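Local coordinates for protein aspartate aminotransferase, cytoplasmic (Schizosaccharomyces pombe 972h-, PDB 6JPK) that catalyses the reversible, pyridoxal-phosphate-dependent transfer of an amino group between L-aspartate and 2-oxoglutarate, giving oxaloacetate and L-glutamate, at residues A[331-336]-A[389-394]; A[339-344]-A[400-405]; A[228-233]-A[315-320]; A[33-38]-A[376-381]. The protein carries 1 engineered substitution. All blocks are in the same frame, centred on the assembly; numbering follows the deposited sequence.

Interaction 1. Residues A[331-336]-A[389-394]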
loop_
_atom_site.group_PDB
_atom_site.type_symbol
_atom_site.label_atom_id
_atom_site.label_comp_id
_atom_site.label_asym_id
_atom_site.label_seq_id
_atom_site.Cartn_x
_atom_site.Cartn_y
_atom_site.Cartn_z
ATOM N N ARG A 331 -18.583 -22.503 -17.404
ATOM C CA ARG A 331 -17.850 -22.806 -18.633
ATOM C C ARG A 331 -18.503 -23.958 -19.385
ATOM O O ARG A 331 -18.652 -23.912 -20.613
ATOM C CB ARG A 331 -16.393 -23.141 -18.312
ATOM C CG ARG A 331 -15.532 -21.967 -17.868
ATOM C CD ARG A 331 -14.107 -22.440 -17.505
ATOM N NE ARG A 331 -13.224 -21.316 -17.189
ATOM C CZ ARG A 331 -12.669 -20.518 -18.103
ATOM N NH1 ARG A 331 -12.912 -20.703 -19.395
ATOM N NH2 ARG A 331 -11.879 -19.521 -17.727
ATOM N N LYS A 332 -18.909 -24.998 -18.652
ATOM C CA LYS A 332 -19.588 -26.135 -19.259
ATOM C C LYS A 332 -20.936 -25.733 -19.846
ATOM O O LYS A 332 -21.285 -26.166 -20.950
ATOM C CB LYS A 332 -19.765 -27.243 -18.219
ATOM C CG LYS A 332 -20.637 -28.399 -18.688
ATOM C CD LYS A 332 -20.926 -29.393 -17.550
ATOM C CE LYS A 332 -21.821 -30.540 -18.030
ATOM N NZ LYS A 332 -22.318 -31.401 -16.911
ATOM N N ARG A 333 -21.711 -24.913 -19.125
ATOM C CA ARG A 333 -23.012 -24.482 -19.641
ATOM C C ARG A 333 -22.843 -23.685 -20.927
ATOM O O ARG A 333 -23.531 -23.933 -21.923
ATOM C CB ARG A 333 -23.765 -23.640 -18.601
ATOM C CG ARG A 333 -24.339 -24.393 -17.398
ATOM C CD ARG A 333 -25.590 -25.219 -17.739
ATOM N NE ARG A 333 -26.652 -24.409 -18.325
ATOM C CZ ARG A 333 -27.455 -23.614 -17.624
ATOM N NH1 ARG A 333 -27.309 -23.524 -16.306
ATOM N NH2 ARG A 333 -28.405 -22.908 -18.236
ATOM N N LEU A 334 -21.924 -22.721 -20.921
ATOM C CA LEU A 334 -21.698 -21.903 -22.111
ATOM C C LEU A 334 -21.273 -22.763 -23.301
ATOM O O LEU A 334 -21.854 -22.668 -24.387
ATOM C CB LEU A 334 -20.649 -20.828 -21.811
ATOM C CG LEU A 334 -20.365 -19.851 -22.946
ATOM C CD1 LEU A 334 -21.656 -19.180 -23.418
ATOM C CD2 LEU A 334 -19.324 -18.818 -22.511
ATOM N N ARG A 335 -20.273 -23.629 -23.101
ATOM C CA ARG A 335 -19.815 -24.500 -24.182
ATOM C C ARG A 335 -20.922 -25.434 -24.656
ATOM O O ARG A 335 -21.121 -25.607 -25.868
ATOM C CB ARG A 335 -18.601 -25.315 -23.735
ATOM C CG ARG A 335 -18.092 -26.287 -24.814
ATOM C CD ARG A 335 -17.766 -27.659 -24.246
ATOM N NE ARG A 335 -17.404 -28.639 -25.269
ATOM C CZ ARG A 335 -18.199 -29.627 -25.684
ATOM N NH1 ARG A 335 -19.412 -29.774 -25.166
ATOM N NH2 ARG A 335 -17.782 -30.474 -26.616
ATOM N N ASP A 336 -21.660 -26.043 -23.718
ATOM C CA ASP A 336 -22.708 -26.983 -24.107
ATOM C C ASP A 336 -23.791 -26.302 -24.929
ATOM O O ASP A 336 -24.359 -26.917 -25.834
ATOM C CB ASP A 336 -23.322 -27.651 -22.877
ATOM C CG ASP A 336 -22.403 -28.704 -22.270
ATOM O OD1 ASP A 336 -21.324 -28.968 -22.850
ATOM O OD2 ASP A 336 -22.757 -29.265 -21.214
ATOM N N LEU A 389 -21.229 -14.614 -15.336
ATOM C CA LEU A 389 -22.188 -15.588 -15.828
ATOM C C LEU A 389 -22.795 -16.364 -14.664
ATOM O O LEU A 389 -22.093 -16.749 -13.720
ATOM C CB LEU A 389 -21.525 -16.560 -16.807
ATOM C CG LEU A 389 -21.648 -16.307 -18.319
ATOM C CD1 LEU A 389 -21.266 -14.899 -18.665
ATOM C CD2 LEU A 389 -20.772 -17.279 -19.073
ATOM N N ASN A 390 -24.106 -16.583 -14.742
ATOM C CA ASN A 390 -24.818 -17.410 -13.779
ATOM C C ASN A 390 -26.064 -17.976 -14.451
ATOM O O ASN A 390 -26.319 -17.748 -15.641
ATOM C CB ASN A 390 -25.158 -16.620 -12.508
ATOM C CG ASN A 390 -25.998 -15.384 -12.794
ATOM O OD1 ASN A 390 -27.133 -15.490 -13.254
ATOM N ND2 ASN A 390 -25.440 -14.201 -12.520
ATOM N N ASN A 391 -26.854 -18.710 -13.663
ATOM C CA ASN A 391 -28.033 -19.393 -14.192
ATOM C C ASN A 391 -29.051 -18.440 -14.808
ATOM O O ASN A 391 -29.829 -18.847 -15.674
ATOM C CB ASN A 391 -28.713 -20.197 -13.082
ATOM C CG ASN A 391 -28.178 -21.592 -12.982
ATOM O OD1 ASN A 391 -28.210 -22.344 -13.953
ATOM N ND2 ASN A 391 -27.659 -21.948 -11.808
ATOM N N SER A 392 -29.101 -17.195 -14.357
ATOM C CA SER A 392 -30.099 -16.282 -14.895
ATOM C C SER A 392 -29.710 -15.682 -16.252
ATOM O O SER A 392 -30.582 -15.121 -16.923
ATOM C CB SER A 392 -30.370 -15.150 -13.893
ATOM O OG SER A 392 -29.337 -14.176 -13.917
ATOM N N ASN A 393 -28.445 -15.776 -16.676
ATOM C CA ASN A 393 -28.026 -15.110 -17.907
ATOM C C ASN A 393 -27.193 -15.951 -18.876
ATOM O O ASN A 393 -26.905 -15.468 -19.979
ATOM C CB ASN A 393 -27.258 -13.812 -17.578
ATOM C CG ASN A 393 -25.967 -14.048 -16.788
ATOM O OD1 ASN A 393 -25.327 -15.107 -16.878
ATOM N ND2 ASN A 393 -25.572 -13.038 -16.014
ATOM N N VAL A 394 -26.815 -17.182 -18.525
ATOM C CA VAL A 394 -25.856 -17.903 -19.359
ATOM C C VAL A 394 -26.469 -18.297 -20.703
ATOM O O VAL A 394 -25.771 -18.330 -21.726
ATOM C CB VAL A 394 -25.274 -19.122 -18.608
ATOM C CG1 VAL A 394 -26.353 -20.142 -18.263
ATOM C CG2 VAL A 394 -24.157 -19.776 -19.429
HETATM O O HOH W 1 -30.110 -21.574 -16.600
#

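Interaction 2. Residues A[339-344]-A[400-405]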
loop_
_atom_site.group_PDB
_atom_site.type_symbol
_atom_site.label_atom_id
_atom_site.label_comp_id
_atom_site.label_asym_id
_atom_site.label_seq_id
_atom_site.Cartn_x
_atom_site.Cartn_y
_atom_site.Cartn_z
ATOM N N VAL A 339 -22.420 -25.669 -28.500
ATOM C CA VAL A 339 -22.433 -26.922 -29.253
ATOM C C VAL A 339 -23.854 -27.246 -29.703
ATOM O O VAL A 339 -24.101 -27.555 -30.877
ATOM C CB VAL A 339 -21.823 -28.063 -28.414
ATOM C CG1 VAL A 339 -22.124 -29.420 -29.054
ATOM C CG2 VAL A 339 -20.312 -27.876 -28.278
ATOM N N ALA A 340 -24.814 -27.144 -28.778
ATOM C CA ALA A 340 -26.205 -27.468 -29.096
ATOM C C ALA A 340 -26.771 -26.536 -30.159
ATOM O O ALA A 340 -27.574 -26.956 -31.003
ATOM C CB ALA A 340 -27.056 -27.398 -27.828
ATOM N N LEU A 341 -26.390 -25.261 -30.119
ATOM C CA LEU A 341 -26.796 -24.318 -31.152
ATOM C C LEU A 341 -26.009 -24.492 -32.439
ATOM O O LEU A 341 -26.307 -23.803 -33.420
ATOM C CB LEU A 341 -26.638 -22.881 -30.640
ATOM C CG LEU A 341 -27.597 -22.472 -29.521
ATOM C CD1 LEU A 341 -27.152 -21.187 -28.839
ATOM C CD2 LEU A 341 -29.024 -22.331 -30.078
ATOM N N LYS A 342 -24.998 -25.367 -32.444
ATOM C CA LYS A 342 -24.177 -25.632 -33.631
ATOM C C LYS A 342 -23.461 -24.369 -34.115
ATOM O O LYS A 342 -23.311 -24.144 -35.319
ATOM C CB LYS A 342 -25.017 -26.239 -34.761
ATOM C CG LYS A 342 -25.720 -27.557 -34.423
ATOM C CD LYS A 342 -26.788 -27.854 -35.473
ATOM C CE LYS A 342 -27.430 -29.217 -35.273
ATOM N NZ LYS A 342 -26.561 -30.319 -35.779
ATOM N N THR A 343 -23.024 -23.535 -33.173
ATOM C CA THR A 343 -22.295 -22.321 -33.523
ATOM C C THR A 343 -21.035 -22.689 -34.305
ATOM O O THR A 343 -20.300 -23.597 -33.892
ATOM C CB THR A 343 -21.932 -21.533 -32.263
ATOM O OG1 THR A 343 -23.120 -21.298 -31.490
ATOM C CG2 THR A 343 -21.316 -20.189 -32.630
ATOM N N PRO A 344 -20.771 -22.043 -35.444
ATOM C CA PRO A 344 -19.570 -22.372 -36.218
ATOM C C PRO A 344 -18.312 -22.232 -35.378
ATOM O O PRO A 344 -18.208 -21.353 -34.519
ATOM C CB PRO A 344 -19.593 -21.350 -37.364
ATOM C CG PRO A 344 -21.041 -20.994 -37.519
ATOM C CD PRO A 344 -21.618 -21.042 -36.126
ATOM N N ALA A 400 -26.393 -14.855 -27.667
ATOM C CA ALA A 400 -25.694 -13.705 -28.235
ATOM C C ALA A 400 -24.473 -14.137 -29.026
ATOM O O ALA A 400 -24.270 -13.689 -30.162
ATOM C CB ALA A 400 -25.269 -12.741 -27.129
ATOM N N PHE A 401 -23.622 -14.975 -28.416
ATOM C CA PHE A 401 -22.428 -15.460 -29.099
ATOM C C PHE A 401 -22.806 -16.194 -30.380
ATOM O O PHE A 401 -22.210 -15.966 -31.442
ATOM C CB PHE A 401 -21.612 -16.380 -28.182
ATOM C CG PHE A 401 -20.879 -15.665 -27.056
ATOM C CD1 PHE A 401 -21.115 -14.330 -26.768
ATOM C CD2 PHE A 401 -19.934 -16.341 -26.300
ATOM C CE1 PHE A 401 -20.442 -13.684 -25.733
ATOM C CE2 PHE A 401 -19.253 -15.702 -25.258
ATOM C CZ PHE A 401 -19.504 -14.369 -24.981
ATOM N N ASN A 402 -23.793 -17.088 -30.294
ATOM C CA ASN A 402 -24.220 -17.840 -31.467
ATOM C C ASN A 402 -24.628 -16.896 -32.588
ATOM O O ASN A 402 -24.173 -17.031 -33.731
ATOM C CB ASN A 402 -25.372 -18.771 -31.097
ATOM C CG ASN A 402 -25.956 -19.491 -32.300
ATOM O OD1 ASN A 402 -25.287 -20.305 -32.930
ATOM N ND2 ASN A 402 -27.210 -19.197 -32.620
ATOM N N HIS A 403 -25.462 -15.907 -32.264
ATOM C CA HIS A 403 -25.928 -14.963 -33.276
ATOM C C HIS A 403 -24.765 -14.151 -33.844
ATOM O O HIS A 403 -24.641 -13.985 -35.062
ATOM C CB HIS A 403 -26.986 -14.054 -32.658
ATOM C CG HIS A 403 -27.745 -13.230 -33.646
ATOM N ND1 HIS A 403 -28.806 -12.429 -33.280
ATOM C CD2 HIS A 403 -27.600 -13.079 -34.985
ATOM C CE1 HIS A 403 -29.279 -11.816 -34.353
ATOM N NE2 HIS A 403 -28.561 -12.190 -35.400
ATOM N N ALA A 404 -23.901 -13.640 -32.968
ATOM C CA ALA A 404 -22.792 -12.792 -33.402
ATOM C C ALA A 404 -21.852 -13.539 -34.347
ATOM O O ALA A 404 -21.447 -13.011 -35.390
ATOM C CB ALA A 404 -22.029 -12.270 -32.182
ATOM N N VAL A 405 -21.496 -14.772 -33.999
ATOM C CA VAL A 405 -20.568 -15.537 -34.823
ATOM C C VAL A 405 -21.202 -15.902 -36.164
ATOM O O VAL A 405 -20.550 -15.822 -37.213
ATOM C CB VAL A 405 -20.089 -16.780 -34.057
ATOM C CG1 VAL A 405 -19.354 -17.757 -34.998
ATOM C CG2 VAL A 405 -19.193 -16.346 -32.913
#

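Interaction 3. Residues A[228-233]-A[315-320]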
loop_
_atom_site.group_PDB
_atom_site.type_symbol
_atom_site.label_atom_id
_atom_site.label_comp_id
_atom_site.label_asym_id
_atom_site.label_seq_id
_atom_site.Cartn_x
_atom_site.Cartn_y
_atom_site.Cartn_z
ATOM N N GLY A 228 -9.562 -25.414 -7.197
ATOM C CA GLY A 228 -10.003 -25.983 -5.937
ATOM C C GLY A 228 -8.970 -26.850 -5.257
ATOM O O GLY A 228 -9.240 -27.377 -4.171
ATOM N N ASP A 229 -7.789 -27.003 -5.854
ATOM C CA ASP A 229 -6.731 -27.874 -5.344
ATOM C C ASP A 229 -5.482 -27.008 -5.230
ATOM O O ASP A 229 -4.932 -26.584 -6.250
ATOM C CB ASP A 229 -6.513 -29.058 -6.296
ATOM C CG ASP A 229 -5.504 -30.088 -5.778
ATOM O OD1 ASP A 229 -4.496 -29.725 -5.138
ATOM O OD2 ASP A 229 -5.724 -31.290 -6.037
ATOM N N LEU A 230 -5.038 -26.746 -3.996
ATOM C CA LEU A 230 -3.945 -25.800 -3.773
ATOM C C LEU A 230 -2.624 -26.302 -4.352
ATOM O O LEU A 230 -1.881 -25.534 -4.970
ATOM C CB LEU A 230 -3.793 -25.524 -2.279
ATOM C CG LEU A 230 -4.879 -24.648 -1.670
ATOM C CD1 LEU A 230 -4.888 -24.809 -0.155
ATOM C CD2 LEU A 230 -4.667 -23.201 -2.060
ATOM N N ASN A 231 -2.290 -27.577 -4.121
ATOM C CA ASN A 231 -1.017 -28.108 -4.611
ATOM C C ASN A 231 -1.004 -28.254 -6.128
ATOM O O ASN A 231 0.047 -28.071 -6.752
ATOM C CB ASN A 231 -0.703 -29.456 -3.949
ATOM C CG ASN A 231 -0.385 -29.312 -2.474
ATOM O OD1 ASN A 231 -0.231 -28.200 -1.970
ATOM N ND2 ASN A 231 -0.291 -30.429 -1.775
ATOM N N ARG A 232 -2.149 -28.588 -6.741
ATOM C CA ARG A 232 -2.231 -28.597 -8.201
ATOM C C ARG A 232 -1.956 -27.212 -8.770
ATOM O O ARG A 232 -1.251 -27.072 -9.776
ATOM C CB ARG A 232 -3.608 -29.084 -8.652
ATOM C CG ARG A 232 -3.811 -29.123 -10.167
ATOM C CD ARG A 232 -5.242 -29.563 -10.502
ATOM N NE ARG A 232 -5.586 -30.807 -9.813
ATOM C CZ ARG A 232 -6.828 -31.235 -9.582
ATOM N NH1 ARG A 232 -7.875 -30.515 -9.978
ATOM N NH2 ARG A 232 -7.021 -32.385 -8.942
ATOM N N ASP A 233 -2.507 -26.172 -8.148
ATOM C CA ASP A 233 -2.349 -24.837 -8.716
ATOM C C ASP A 233 -0.950 -24.269 -8.498
ATOM O O ASP A 233 -0.527 -23.404 -9.269
ATOM C CB ASP A 233 -3.419 -23.898 -8.154
ATOM C CG ASP A 233 -4.819 -24.244 -8.670
ATOM O OD1 ASP A 233 -4.917 -25.135 -9.549
ATOM O OD2 ASP A 233 -5.814 -23.648 -8.192
ATOM N N GLU A 315 -11.955 -25.777 5.930
ATOM C CA GLU A 315 -13.174 -25.086 5.521
ATOM C C GLU A 315 -12.899 -24.117 4.381
ATOM O O GLU A 315 -13.725 -23.968 3.474
ATOM C CB GLU A 315 -13.795 -24.376 6.724
ATOM C CG GLU A 315 -14.268 -25.399 7.785
ATOM C CD GLU A 315 -14.646 -24.785 9.118
ATOM O OE1 GLU A 315 -14.876 -23.562 9.164
ATOM O OE2 GLU A 315 -14.738 -25.544 10.121
ATOM N N TRP A 316 -11.737 -23.461 4.400
ATOM C CA TRP A 316 -11.351 -22.620 3.272
ATOM C C TRP A 316 -11.261 -23.439 1.988
ATOM O O TRP A 316 -11.717 -22.989 0.927
ATOM C CB TRP A 316 -10.027 -21.912 3.574
ATOM C CG TRP A 316 -9.463 -21.079 2.439
ATOM C CD1 TRP A 316 -10.132 -20.155 1.672
ATOM C CD2 TRP A 316 -8.103 -21.080 1.968
ATOM N NE1 TRP A 316 -9.269 -19.594 0.747
ATOM C CE2 TRP A 316 -8.024 -20.144 0.909
ATOM C CE3 TRP A 316 -6.948 -21.786 2.337
ATOM C CZ2 TRP A 316 -6.832 -19.889 0.219
ATOM C CZ3 TRP A 316 -5.757 -21.534 1.637
ATOM C CH2 TRP A 316 -5.719 -20.599 0.589
ATOM N N GLU A 317 -10.700 -24.654 2.065
ATOM C CA GLU A 317 -10.616 -25.502 0.874
ATOM C C GLU A 317 -12.000 -25.845 0.334
ATOM O O GLU A 317 -12.188 -25.939 -0.888
ATOM C CB GLU A 317 -9.835 -26.786 1.176
ATOM C CG GLU A 317 -8.316 -26.578 1.245
ATOM C CD GLU A 317 -7.577 -27.863 1.590
ATOM O OE1 GLU A 317 -8.016 -28.570 2.535
ATOM O OE2 GLU A 317 -6.570 -28.167 0.907
ATOM N N GLN A 318 -12.980 -26.045 1.226
ATOM C CA GLN A 318 -14.367 -26.182 0.781
ATOM C C GLN A 318 -14.850 -24.932 0.045
ATOM O O GLN A 318 -15.557 -25.039 -0.963
ATOM C CB GLN A 318 -15.289 -26.482 1.968
ATOM C CG GLN A 318 -15.170 -27.896 2.477
ATOM C CD GLN A 318 -15.256 -28.908 1.347
ATOM O OE1 GLN A 318 -16.256 -28.970 0.623
ATOM N NE2 GLN A 318 -14.190 -29.691 1.172
ATOM N N ASP A 319 -14.519 -23.740 0.550
ATOM C CA ASP A 319 -14.918 -22.514 -0.144
ATOM C C ASP A 319 -14.252 -22.399 -1.521
ATOM O O ASP A 319 -14.877 -21.933 -2.480
ATOM C CB ASP A 319 -14.585 -21.280 0.701
ATOM C CG ASP A 319 -15.311 -21.256 2.064
ATOM O OD1 ASP A 319 -16.268 -22.032 2.293
ATOM O OD2 ASP A 319 -14.913 -20.435 2.917
ATOM N N LEU A 320 -12.977 -22.789 -1.629
ATOM C CA LEU A 320 -12.304 -22.813 -2.930
ATOM C C LEU A 320 -13.005 -23.760 -3.899
ATOM O O LEU A 320 -13.190 -23.436 -5.081
ATOM C CB LEU A 320 -10.839 -23.234 -2.755
ATOM C CG LEU A 320 -9.997 -22.297 -1.890
ATOM C CD1 LEU A 320 -8.619 -22.883 -1.602
ATOM C CD2 LEU A 320 -9.876 -20.940 -2.577
HETATM O O HOH W 2 -6.235 -28.068 -1.719
#

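Interaction 4. Residues A[33-38]-A[376-381]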
loop_
_atom_site.group_PDB
_atom_site.type_symbol
_atom_site.label_atom_id
_atom_site.label_comp_id
_atom_site.label_asym_id
_atom_site.label_seq_id
_atom_site.Cartn_x
_atom_site.Cartn_y
_atom_site.Cartn_z
ATOM N N VAL A 33 -25.682 -7.449 -19.118
ATOM C CA VAL A 33 -24.759 -8.260 -18.325
ATOM C C VAL A 33 -23.387 -7.599 -18.372
ATOM O O VAL A 33 -22.907 -7.232 -19.451
ATOM C CB VAL A 33 -24.665 -9.713 -18.843
ATOM C CG1 VAL A 33 -23.750 -10.574 -17.935
ATOM C CG2 VAL A 33 -26.056 -10.344 -18.974
ATOM N N ASN A 34 -22.754 -7.442 -17.208
ATOM C CA ASN A 34 -21.374 -6.954 -17.142
ATOM C C ASN A 34 -20.459 -8.168 -17.097
ATOM O O ASN A 34 -20.356 -8.849 -16.073
ATOM C CB ASN A 34 -21.147 -6.050 -15.934
ATOM C CG ASN A 34 -19.775 -5.382 -15.960
ATOM O OD1 ASN A 34 -18.884 -5.801 -16.698
ATOM N ND2 ASN A 34 -19.606 -4.341 -15.161
ATOM N N MET A 35 -19.794 -8.455 -18.211
ATOM C CA MET A 35 -18.873 -9.580 -18.267
ATOM C C MET A 35 -17.422 -9.138 -18.194
ATOM O O MET A 35 -16.538 -9.823 -18.700
ATOM C CB MET A 35 -19.125 -10.415 -19.517
ATOM C CG MET A 35 -20.243 -11.417 -19.312
ATOM S SD MET A 35 -21.220 -11.527 -20.798
ATOM C CE MET A 35 -20.120 -12.450 -21.855
ATOM N N SER A 36 -17.160 -8.005 -17.563
ATOM C CA SER A 36 -15.797 -7.534 -17.383
ATOM C C SER A 36 -15.413 -7.432 -15.911
ATOM O O SER A 36 -14.321 -6.937 -15.608
ATOM C CB SER A 36 -15.609 -6.180 -18.073
ATOM O OG SER A 36 -16.371 -5.194 -17.404
ATOM N N VAL A 37 -16.262 -7.900 -14.998
ATOM C CA VAL A 37 -16.011 -7.735 -13.565
ATOM C C VAL A 37 -14.843 -8.629 -13.168
ATOM O O VAL A 37 -14.854 -9.841 -13.408
ATOM C CB VAL A 37 -17.272 -8.035 -12.725
ATOM C CG1 VAL A 37 -18.469 -7.232 -13.224
ATOM C CG2 VAL A 37 -17.633 -9.530 -12.678
ATOM N N GLY A 38 -13.816 -8.034 -12.577
ATOM C CA GLY A 38 -12.611 -8.779 -12.272
ATOM C C GLY A 38 -12.560 -9.349 -10.868
ATOM O O GLY A 38 -11.492 -9.362 -10.246
ATOM N N LEU A 376 -24.401 -7.108 -23.738
ATOM C CA LEU A 376 -23.286 -7.746 -23.048
ATOM C C LEU A 376 -22.080 -6.831 -23.123
ATOM O O LEU A 376 -21.703 -6.397 -24.218
ATOM C CB LEU A 376 -22.922 -9.091 -23.675
ATOM C CG LEU A 376 -24.057 -10.064 -23.945
ATOM C CD1 LEU A 376 -23.460 -11.351 -24.440
ATOM C CD2 LEU A 376 -24.879 -10.290 -22.676
ATOM N N TYR A 377 -21.454 -6.580 -21.972
ATOM C CA TYR A 377 -20.348 -5.636 -21.859
ATOM C C TYR A 377 -19.068 -6.389 -21.488
ATOM O O TYR A 377 -18.939 -6.904 -20.373
ATOM C CB TYR A 377 -20.704 -4.542 -20.847
ATOM C CG TYR A 377 -21.755 -3.617 -21.437
ATOM C CD1 TYR A 377 -23.118 -3.954 -21.426
ATOM C CD2 TYR A 377 -21.376 -2.445 -22.071
ATOM C CE1 TYR A 377 -24.058 -3.115 -22.001
ATOM C CE2 TYR A 377 -22.292 -1.611 -22.635
ATOM C CZ TYR A 377 -23.624 -1.944 -22.610
ATOM O OH TYR A 377 -24.502 -1.079 -23.210
ATOM N N PHE A 378 -18.137 -6.475 -22.439
ATOM C CA PHE A 378 -16.848 -7.126 -22.219
ATOM C C PHE A 378 -15.842 -6.572 -23.226
ATOM O O PHE A 378 -16.192 -5.811 -24.135
ATOM C CB PHE A 378 -16.959 -8.663 -22.269
ATOM C CG PHE A 378 -17.532 -9.235 -23.559
ATOM C CD1 PHE A 378 -18.887 -9.152 -23.845
ATOM C CD2 PHE A 378 -16.711 -9.918 -24.457
ATOM C CE1 PHE A 378 -19.412 -9.705 -25.019
ATOM C CE2 PHE A 378 -17.230 -10.487 -25.618
ATOM C CZ PHE A 378 -18.580 -10.378 -25.905
ATOM N N SER A 379 -14.580 -6.959 -23.041
ATOM C CA SER A 379 -13.467 -6.336 -23.748
ATOM C C SER A 379 -13.475 -6.678 -25.233
ATOM O O SER A 379 -13.851 -7.778 -25.641
ATOM C CB SER A 379 -12.133 -6.784 -23.141
ATOM O OG SER A 379 -12.131 -6.698 -21.727
ATOM N N ALA A 380 -13.007 -5.720 -26.039
ATOM C CA ALA A 380 -12.953 -5.865 -27.492
ATOM C C ALA A 380 -12.046 -7.005 -27.946
ATOM O O ALA A 380 -12.236 -7.524 -29.050
ATOM C CB ALA A 380 -12.486 -4.556 -28.128
ATOM N N ASN A 381 -11.067 -7.412 -27.132
ATOM C CA ASN A 381 -10.235 -8.562 -27.471
ATOM C C ASN A 381 -10.939 -9.894 -27.206
ATOM O O ASN A 381 -10.325 -10.954 -27.354
ATOM C CB ASN A 381 -8.908 -8.502 -26.701
ATOM C CG ASN A 381 -9.087 -8.539 -25.184
ATOM O OD1 ASN A 381 -10.181 -8.768 -24.677
ATOM N ND2 ASN A 381 -7.991 -8.315 -24.450
HETATM O O HOH W 3 -14.155 -8.455 -20.360
#

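Interaction 1. Residues A[331-336]-A[389-394]
Arg333 reaches from its helix to the loop and lays its guanidinium group against Asn391 and Val394. NH1 donates to Asn391 OD1 at 2.8 Å; the oxygen lies in the guanidinium plane, but the bond is bent, with an N-H...O angle of 140°. Val394 CG1 sits over one face of the same group, 3.4 Å from Arg333 NH2 and offset toward the rim. The chain gets there by folding at chi2 (-74°) and chi3 (-57°), which turns the guanidinium aside toward the loop. A water in its plane accepts from Arg333 NH2 at 2.7 Å and donates to Asn391 O at 2.9 Å, and Glu395 adds a salt bridge to NH2. Beside these polar contacts, Leu334 CD2 meets Leu389 CD2 at 4.0 Å, the two side chains crossing at about a right angle, while Val394 CG2 packs 4.0 Å from Arg333 CB. Val397 and Ala398 of helix 394-407 extend this apolar layer. The loop itself is shaped by Asn390, whose OD1 takes Ser392 N at 2.8 Å, and by Asn393 OD1, which accepts Asn390 N. The first of these bonds closes an Asx turn, just ahead of Asn393, which holds the N-cap position of helix 394-407 without a side-chain capping bond.

Interaction 2. Residues A[339-344]-A[400-405]
Asn402 on helix 394-407 points its amide into the turn that follows helix 310-340, where Thr343 and Leu341 receive it. Thr343 OG1 donates to Asn402 OD1 at 2.8 Å. The hydroxyl approaches from well to one side of the oxygen, with a C=O...O angle of 113°, and lies a little off the carbonyl plane. Asn402 CG stands anti to its own backbone N (chi1 175°), which carries OD1 out from the helix to meet the hydroxyl. Arg406 NE, one helical turn further on, donates to the same oxygen, so two groups grip it, and Arg406 NH2 binds Leu341 O. That carbonyl lies in the turn that closes helix 310-340, where Lys342, with positive phi, completes a Schellman motif; Lys342 N returns to Val339 O at 2.8 Å. The reversal of the chain brings Leu341 and Thr343 to the same asparagine. Leu341 lies across the aliphatic part of Asn402, its CD1 3.8 Å from Asn402 CB. Thr343 turns its other branch to Val405, CG2 approaching Val405 CB at 3.9 Å, and the two side chains cross at about a right angle. The Pro344 ring and the Val405 side chain slide past each other, antiparallel, with Pro344 CD 4.1 Å from Val405 CG1. Further round helix 394-407, Phe401 packs on Met35 and Leu376 instead.

Interaction 3. Residues A[228-233]-A[315-320]
Short helix 230-233 docks here against the long helix 310-340. Leu230, the first residue of the short helix, carries the contact. Its CD1 branch lies 3.8 Å from Trp316 CZ3 and also reaches the carboxylate end of Glu317, while its CD2 branch sits 4.0 Å from Leu320 CD1. Leu320 CD1 in turn rests over the centre of the Trp316 ring, so the leucine tip and the indole present a joint apolar surface to Leu230. The polar end of Trp316 faces elsewhere: NE1 donates to Asn256 O. Gly228, with positive phi, brings bare backbone close to the long helix, its CA 4.2 Å from Leu320 O. Asp229 is the N-cap: its OD1 accepts Arg232 N at 3.1 Å in a nearly straight bond (169°), although the donor comes from above the carboxylate plane. Where the apolar packing ends, a water bridges the segments, accepting from Leu230 N at 2.9 Å and donating to Glu317 OE2 at 2.6 Å. With no direct hydrogen bond between the segments, their polar link runs through this water, which occupies Leu230 N in the first turn of the short helix. The carboxylate of Glu317, probably ionised and in a long, weak ion pair with Arg89, may add a modest favourable charge beside that first turn.

Interaction 4. Residues A[33-38]-A[376-381]
Asn34 OD1 is gripped twice by Ser36: OG donates at 2.7 Å on a lone pair in the carbonyl plane, and the backbone Ser36 N at 2.9 Å, tilted from that plane. This Asx turn bends the chain as it leaves a short parallel pairing with Leu376 and Tyr377. There Tyr377 N donates to Val33 O at 3.0 Å and Met35 N to Tyr377 O at 2.8 Å. Val33 and Leu376 lie side by side on one face. Met35, bent at chi2 and chi3, brings CE over a face of the Phe378 ring, 4.0 Å from Phe378 CD1; SD stands oblique to the ring in a Met-aromatic contact and 4.1 Å from Leu376 CB. A water joins Met35 O to Ser379 N. Gly38, which probably helps bind L-aspartate, follows along the chain. Helix 394-407 packs on Met35 and Leu376, helix 364-374 on Tyr377 and Phe378, helix 16-26 on Asn34 and Ser36, and strand 383-385 on Met35 and Phe378.

Overall arrangement
Helix 310-340 carries one side of interactions 1, 2 and 3. Interactions 1 and 2 lie toward its C-terminal end, with centres 13 Å apart, and touch where Leu334 CD2 meets Phe401 CE2 at 4.2 Å. Both also meet interaction 4: Leu389 CD1 packs 3.7 Å from Met35 CG, and Phe401 CZ 3.7 Å from Met35 CE, so Met35 touches both. Interaction 3 touches none of the others; its nearest atoms are about 11 Å from interaction 1 and 14 Å from interaction 4, and the Leu320 side chain is about 8 Å from that of Lys255, the probable cofactor lysine. Interaction 4 borders the probable substrate site, its Ser36 side chain about 4 Å from that of Arg383.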